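Carbohydrate deacetylase (Enterococcus faecalis, PDB 2I5I) probably removes acetyl groups from acetylated carbohydrates, a magnesium-dependent step in the breakdown of oligosaccharides. Local coordinates at residues T58-N70 with F117-H131. Sequence-based numbering, arbitrary orientation.
Sequences TLAIGVHLTLTLN and FMKSGRRPDHIDSHH
H64 and D128 meet through a short hydrogen bond from ND1 of H64 to OD1 of D128, 2.6 Å long and almost straight at 178°. The carboxylate oxygen lies in the plane of the imidazole, yet the donor comes from above the carboxylate plane (42° out of it). T37 OG1 bonds the other oxygen, OD2, so the acid that orients H64 is itself held. The backbones run parallel in this buried, closely packed part: V63 N donates to H126 O, D128 N to V63 O, L65 N to D128 O and H130 N to L65 O. V63, L65 and I127 occupy the other face of the sheet, where V63 CG1 and I127 CG1 lie side by side 3.7 Å apart and the CB of V63 meets CD2 of F117 at 3.8 Å. Strand 60-65 lies between 35-38 and 127-129 in the parallel sheet of this YdjC-family deacetylase, and its C-terminal end leads to the probable metal site. H130, a predicted magnesium ligand, reaches there with CG anti to the backbone N (chi1 -175°). A water bridges its ND1 to NE2 of H64, 2.7 Å from each, and the two histidines, together with D13, could form that site. L69 CD1 covers one face of the H130 ring in a CH-pi contact, 4.1 Å from the centroid.

The opposite end of the contact, where D125 N donates to I61 O, is looser and wetter. R122, bent at chi3, sends NH2 to L59 O at 3.1 Å, with the acceptor in the guanidinium plane, while I61 CD1 rests over one face of that group. Three waters fill in around it, linking its nitrogens to L59 O, I61 N and, by a weak bond from NE, I61 O.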
loop_
_atom_site.group_PDB
_atom_site.type_symbol
_atom_site.label_atom_id
_atom_site.label_comp_id
_atom_site.label_asym_id
_atom_site.label_seq_id
_atom_site.Cartn_x
_atom_site.Cartn_y
_atom_site.Cartn_z
ATOM N N THR A 58 -11.614 -4.862 4.582
ATOM C CA THR A 58 -12.816 -4.843 5.383
ATOM C C THR A 58 -13.359 -6.249 5.644
ATOM O O THR A 58 -14.368 -6.418 6.345
ATOM C CB THR A 58 -13.925 -4.011 4.711
ATOM O OG1 THR A 58 -14.124 -4.461 3.367
ATOM C CG2 THR A 58 -13.510 -2.546 4.610
ATOM N N LEU A 59 -12.735 -7.269 5.055
ATOM C CA LEU A 59 -13.361 -8.599 5.129
ATOM C C LEU A 59 -12.996 -9.330 6.409
ATOM O O LEU A 59 -11.822 -9.455 6.749
ATOM C CB LEU A 59 -12.979 -9.413 3.898
ATOM C CG LEU A 59 -13.421 -10.876 3.853
ATOM C CD1 LEU A 59 -14.934 -10.978 3.938
ATOM C CD2 LEU A 59 -12.917 -11.578 2.603
ATOM N N ALA A 60 -14.027 -9.807 7.120
ATOM C CA ALA A 60 -13.746 -10.555 8.350
ATOM C C ALA A 60 -13.429 -12.003 8.008
ATOM O O ALA A 60 -14.019 -12.621 7.121
ATOM C CB ALA A 60 -14.906 -10.426 9.321
ATOM N N ILE A 61 -12.445 -12.579 8.711
ATOM C CA ILE A 61 -11.968 -13.903 8.365
ATOM C C ILE A 61 -11.778 -14.825 9.582
ATOM O O ILE A 61 -11.067 -14.450 10.510
ATOM C CB ILE A 61 -10.618 -13.823 7.616
ATOM C CG1 ILE A 61 -10.698 -12.900 6.396
ATOM C CG2 ILE A 61 -10.115 -15.203 7.246
ATOM C CD1 ILE A 61 -9.360 -12.768 5.688
ATOM N N GLY A 62 -12.406 -15.987 9.526
ATOM C CA GLY A 62 -12.308 -17.028 10.539
ATOM C C GLY A 62 -11.577 -18.236 9.986
ATOM O O GLY A 62 -11.157 -18.283 8.818
ATOM N N VAL A 63 -11.422 -19.261 10.834
ATOM C CA VAL A 63 -10.654 -20.442 10.435
ATOM C C VAL A 63 -11.594 -21.604 10.109
ATOM O O VAL A 63 -12.473 -21.970 10.898
ATOM C CB VAL A 63 -9.614 -20.832 11.499
ATOM C CG1 VAL A 63 -10.251 -21.064 12.872
ATOM C CG2 VAL A 63 -8.817 -22.063 11.090
ATOM N N HIS A 64 -11.411 -22.165 8.917
ATOM C CA HIS A 64 -12.144 -23.278 8.363
ATOM C C HIS A 64 -11.424 -24.592 8.671
ATOM O O HIS A 64 -10.541 -25.046 7.945
ATOM C CB HIS A 64 -12.284 -23.112 6.851
ATOM C CG HIS A 64 -13.542 -23.653 6.252
ATOM N ND1 HIS A 64 -14.771 -23.539 6.845
ATOM C CD2 HIS A 64 -13.775 -24.306 5.093
ATOM C CE1 HIS A 64 -15.706 -24.092 6.103
ATOM N NE2 HIS A 64 -15.123 -24.574 5.018
ATOM N N LEU A 65 -11.770 -25.219 9.807
ATOM C CA LEU A 65 -11.121 -26.487 10.147
ATOM C C LEU A 65 -11.594 -27.608 9.230
ATOM O O LEU A 65 -12.713 -27.529 8.728
ATOM C CB LEU A 65 -11.418 -26.862 11.599
ATOM C CG LEU A 65 -10.990 -25.866 12.679
ATOM C CD1 LEU A 65 -11.619 -26.341 13.993
ATOM C CD2 LEU A 65 -9.491 -25.738 12.803
ATOM N N THR A 66 -10.777 -28.636 9.011
ATOM C CA THR A 66 -11.130 -29.764 8.182
ATOM C C THR A 66 -10.506 -31.088 8.629
ATOM O O THR A 66 -9.437 -31.161 9.242
ATOM C CB THR A 66 -10.726 -29.515 6.698
ATOM O OG1 THR A 66 -11.265 -30.557 5.879
ATOM C CG2 THR A 66 -9.225 -29.516 6.573
ATOM N N LEU A 67 -11.240 -32.139 8.297
ATOM C CA LEU A 67 -10.806 -33.509 8.399
ATOM C C LEU A 67 -10.992 -34.254 7.080
ATOM O O LEU A 67 -10.673 -35.433 6.994
ATOM C CB LEU A 67 -11.597 -34.259 9.483
ATOM C CG LEU A 67 -11.317 -33.824 10.921
ATOM C CD1 LEU A 67 -12.234 -34.548 11.901
ATOM C CD2 LEU A 67 -9.865 -34.057 11.300
ATOM N N THR A 68 -11.513 -33.577 6.050
ATOM C CA THR A 68 -11.998 -34.291 4.872
ATOM C C THR A 68 -11.672 -33.567 3.569
ATOM O O THR A 68 -12.242 -33.882 2.526
ATOM C CB THR A 68 -13.538 -34.456 4.950
ATOM O OG1 THR A 68 -14.128 -33.149 4.938
ATOM C CG2 THR A 68 -14.000 -35.102 6.243
ATOM N N LEU A 69 -10.779 -32.582 3.604
ATOM C CA LEU A 69 -10.502 -31.788 2.404
ATOM C C LEU A 69 -9.878 -32.695 1.338
ATOM O O LEU A 69 -8.814 -33.285 1.519
ATOM C CB LEU A 69 -9.620 -30.596 2.691
ATOM C CG LEU A 69 -9.269 -29.608 1.579
ATOM C CD1 LEU A 69 -10.477 -28.807 1.130
ATOM C CD2 LEU A 69 -8.180 -28.643 2.041
ATOM N N ASN A 70 -10.594 -32.782 0.225
ATOM C CA ASN A 70 -10.160 -33.565 -0.910
ATOM C C ASN A 70 -8.761 -33.126 -1.331
ATOM O O ASN A 70 -8.497 -31.945 -1.485
ATOM C CB ASN A 70 -11.190 -33.447 -2.031
ATOM C CG ASN A 70 -10.894 -34.305 -3.235
ATOM O OD1 ASN A 70 -10.836 -33.725 -4.319
ATOM N ND2 ASN A 70 -10.715 -35.614 -3.124
ATOM N N PHE A 117 -3.179 -21.037 10.827
ATOM C CA PHE A 117 -3.855 -19.807 10.439
ATOM C C PHE A 117 -3.056 -18.601 10.925
ATOM O O PHE A 117 -2.884 -17.627 10.179
ATOM C CB PHE A 117 -5.268 -19.744 11.016
ATOM C CG PHE A 117 -6.133 -18.561 10.631
ATOM C CD1 PHE A 117 -6.048 -17.299 11.163
ATOM C CD2 PHE A 117 -7.091 -18.755 9.639
ATOM C CE1 PHE A 117 -6.816 -16.225 10.754
ATOM C CE2 PHE A 117 -7.888 -17.710 9.212
ATOM C CZ PHE A 117 -7.756 -16.450 9.758
HETATM N N MSE A 118 -2.666 -18.648 12.199
HETATM C CA MSE A 118 -2.088 -17.437 12.796
HETATM C C MSE A 118 -0.695 -17.142 12.249
HETATM O O MSE A 118 -0.137 -16.081 12.531
HETATM C CB MSE A 118 -2.133 -17.500 14.341
HETATM C CG MSE A 118 -3.577 -17.308 14.805
HETATM SE SE MSE A 118 -3.910 -17.314 16.594
HETATM C CE MSE A 118 -2.854 -18.613 17.114
ATOM N N LYS A 119 -0.121 -18.013 11.437
ATOM C CA LYS A 119 1.110 -17.707 10.695
ATOM C C LYS A 119 0.861 -16.586 9.682
ATOM O O LYS A 119 1.808 -15.950 9.207
ATOM C CB LYS A 119 1.658 -18.963 10.020
ATOM C CG LYS A 119 2.227 -19.967 11.023
ATOM C CD LYS A 119 2.888 -21.170 10.369
ATOM C CE LYS A 119 2.821 -22.364 11.312
ATOM N NZ LYS A 119 3.401 -23.592 10.702
ATOM N N SER A 120 -0.403 -16.308 9.391
ATOM C CA SER A 120 -0.803 -15.176 8.565
ATOM C C SER A 120 -0.594 -13.835 9.255
ATOM O O SER A 120 -0.834 -12.760 8.687
ATOM C CB SER A 120 -2.275 -15.390 8.208
ATOM O OG SER A 120 -3.117 -14.994 9.276
ATOM N N GLY A 121 -0.179 -13.867 10.520
ATOM C CA GLY A 121 -0.091 -12.727 11.400
ATOM C C GLY A 121 -1.395 -12.235 11.985
ATOM O O GLY A 121 -1.437 -11.213 12.685
ATOM N N ARG A 122 -2.482 -12.923 11.757
ATOM C CA ARG A 122 -3.828 -12.556 12.122
ATOM C C ARG A 122 -4.488 -13.678 12.947
ATOM O O ARG A 122 -4.317 -14.848 12.652
ATOM C CB ARG A 122 -4.753 -12.313 10.945
ATOM C CG ARG A 122 -5.025 -10.917 10.436
ATOM C CD ARG A 122 -5.774 -11.034 9.109
ATOM N NE ARG A 122 -7.207 -10.780 9.220
ATOM C CZ ARG A 122 -8.010 -10.395 8.238
ATOM N NH1 ARG A 122 -7.543 -10.204 7.007
ATOM N NH2 ARG A 122 -9.309 -10.187 8.468
ATOM N N ARG A 123 -5.246 -13.226 13.944
ATOM C CA ARG A 123 -6.055 -14.163 14.717
ATOM C C ARG A 123 -7.330 -14.462 13.959
ATOM O O ARG A 123 -7.954 -13.504 13.483
ATOM C CB ARG A 123 -6.376 -13.508 16.065
ATOM C CG ARG A 123 -6.933 -14.456 17.116
ATOM C CD ARG A 123 -6.851 -13.777 18.491
ATOM N NE ARG A 123 -7.102 -14.817 19.491
ATOM C CZ ARG A 123 -6.153 -15.493 20.117
ATOM N NH1 ARG A 123 -4.850 -15.331 19.946
ATOM N NH2 ARG A 123 -6.560 -16.403 20.998
ATOM N N PRO A 124 -7.809 -15.689 13.844
ATOM C CA PRO A 124 -9.134 -15.852 13.236
ATOM C C PRO A 124 -10.169 -15.156 14.110
ATOM O O PRO A 124 -9.960 -15.019 15.320
ATOM C CB PRO A 124 -9.335 -17.357 13.250
ATOM C CG PRO A 124 -8.356 -17.913 14.218
ATOM C CD PRO A 124 -7.212 -16.948 14.303
ATOM N N ASP A 125 -11.293 -14.687 13.577
ATOM C CA ASP A 125 -12.299 -14.097 14.467
ATOM C C ASP A 125 -13.317 -15.149 14.900
ATOM O O ASP A 125 -14.203 -14.895 15.740
ATOM C CB ASP A 125 -12.931 -12.893 13.770
ATOM C CG ASP A 125 -13.899 -13.199 12.654
ATOM O OD1 ASP A 125 -13.901 -14.363 12.211
ATOM O OD2 ASP A 125 -14.649 -12.281 12.233
ATOM N N HIS A 126 -13.241 -16.348 14.323
ATOM C CA HIS A 126 -14.152 -17.436 14.659
ATOM C C HIS A 126 -13.713 -18.736 14.000
ATOM O O HIS A 126 -12.743 -18.785 13.240
ATOM C CB HIS A 126 -15.583 -17.087 14.278
ATOM C CG HIS A 126 -16.028 -17.276 12.874
ATOM N ND1 HIS A 126 -15.718 -16.376 11.879
ATOM C CD2 HIS A 126 -16.777 -18.237 12.279
ATOM C CE1 HIS A 126 -16.267 -16.788 10.744
ATOM N NE2 HIS A 126 -16.915 -17.926 10.939
ATOM N N ILE A 127 -14.444 -19.789 14.329
ATOM C CA ILE A 127 -14.175 -21.140 13.889
ATOM C C ILE A 127 -15.409 -21.761 13.263
ATOM O O ILE A 127 -16.536 -21.616 13.736
ATOM C CB ILE A 127 -13.731 -22.057 15.068
ATOM C CG1 ILE A 127 -12.446 -21.610 15.746
ATOM C CG2 ILE A 127 -13.627 -23.503 14.620
ATOM C CD1 ILE A 127 -12.146 -22.333 17.039
ATOM N N ASP A 128 -15.209 -22.498 12.183
ATOM C CA ASP A 128 -16.249 -23.310 11.568
ATOM C C ASP A 128 -15.545 -24.501 10.934
ATOM O O ASP A 128 -14.338 -24.638 11.168
ATOM C CB ASP A 128 -17.091 -22.507 10.605
ATOM C CG ASP A 128 -16.418 -22.159 9.285
ATOM O OD1 ASP A 128 -15.220 -22.434 9.109
ATOM O OD2 ASP A 128 -17.130 -21.589 8.427
ATOM N N SER A 129 -16.227 -25.317 10.129
ATOM C CA SER A 129 -15.530 -26.450 9.547
ATOM C C SER A 129 -16.069 -26.824 8.169
ATOM O O SER A 129 -17.280 -26.728 7.895
ATOM C CB SER A 129 -15.699 -27.713 10.437
ATOM O OG SER A 129 -17.065 -28.013 10.145
ATOM N N HIS A 130 -15.118 -27.274 7.364
ATOM C CA HIS A 130 -15.348 -27.833 6.044
ATOM C C HIS A 130 -16.245 -29.054 6.163
ATOM O O HIS A 130 -15.984 -29.883 7.045
ATOM C CB HIS A 130 -14.017 -28.227 5.423
ATOM C CG HIS A 130 -14.081 -28.702 4.010
ATOM N ND1 HIS A 130 -14.497 -27.901 2.971
ATOM C CD2 HIS A 130 -13.765 -29.898 3.461
ATOM C CE1 HIS A 130 -14.445 -28.585 1.835
ATOM N NE2 HIS A 130 -14.004 -29.803 2.105
ATOM N N HIS A 131 -17.266 -29.135 5.335
ATOM C CA HIS A 131 -18.209 -30.244 5.368
ATOM C C HIS A 131 -18.960 -30.315 6.697
ATOM O O HIS A 131 -19.521 -31.376 7.004
ATOM C CB HIS A 131 -17.470 -31.565 5.128
ATOM C CG HIS A 131 -16.969 -31.679 3.710
ATOM N ND1 HIS A 131 -16.151 -32.703 3.296
ATOM C CD2 HIS A 131 -17.164 -30.894 2.620
ATOM C CE1 HIS A 131 -15.867 -32.549 2.016
ATOM N NE2 HIS A 131 -16.472 -31.456 1.565
HETATM O O HOH W 1 -9.371 -8.728 5.274
HETATM O O HOH W 2 -8.719 -12.946 10.916
HETATM O O HOH W 3 -10.965 -10.849 10.802
HETATM O O HOH W 4 -16.355 -25.936 3.044
HETATM O O HOH W 5 -13.657 -31.373 6.985
HETATM O O HOH W 6 -13.197 -30.860 -0.116
#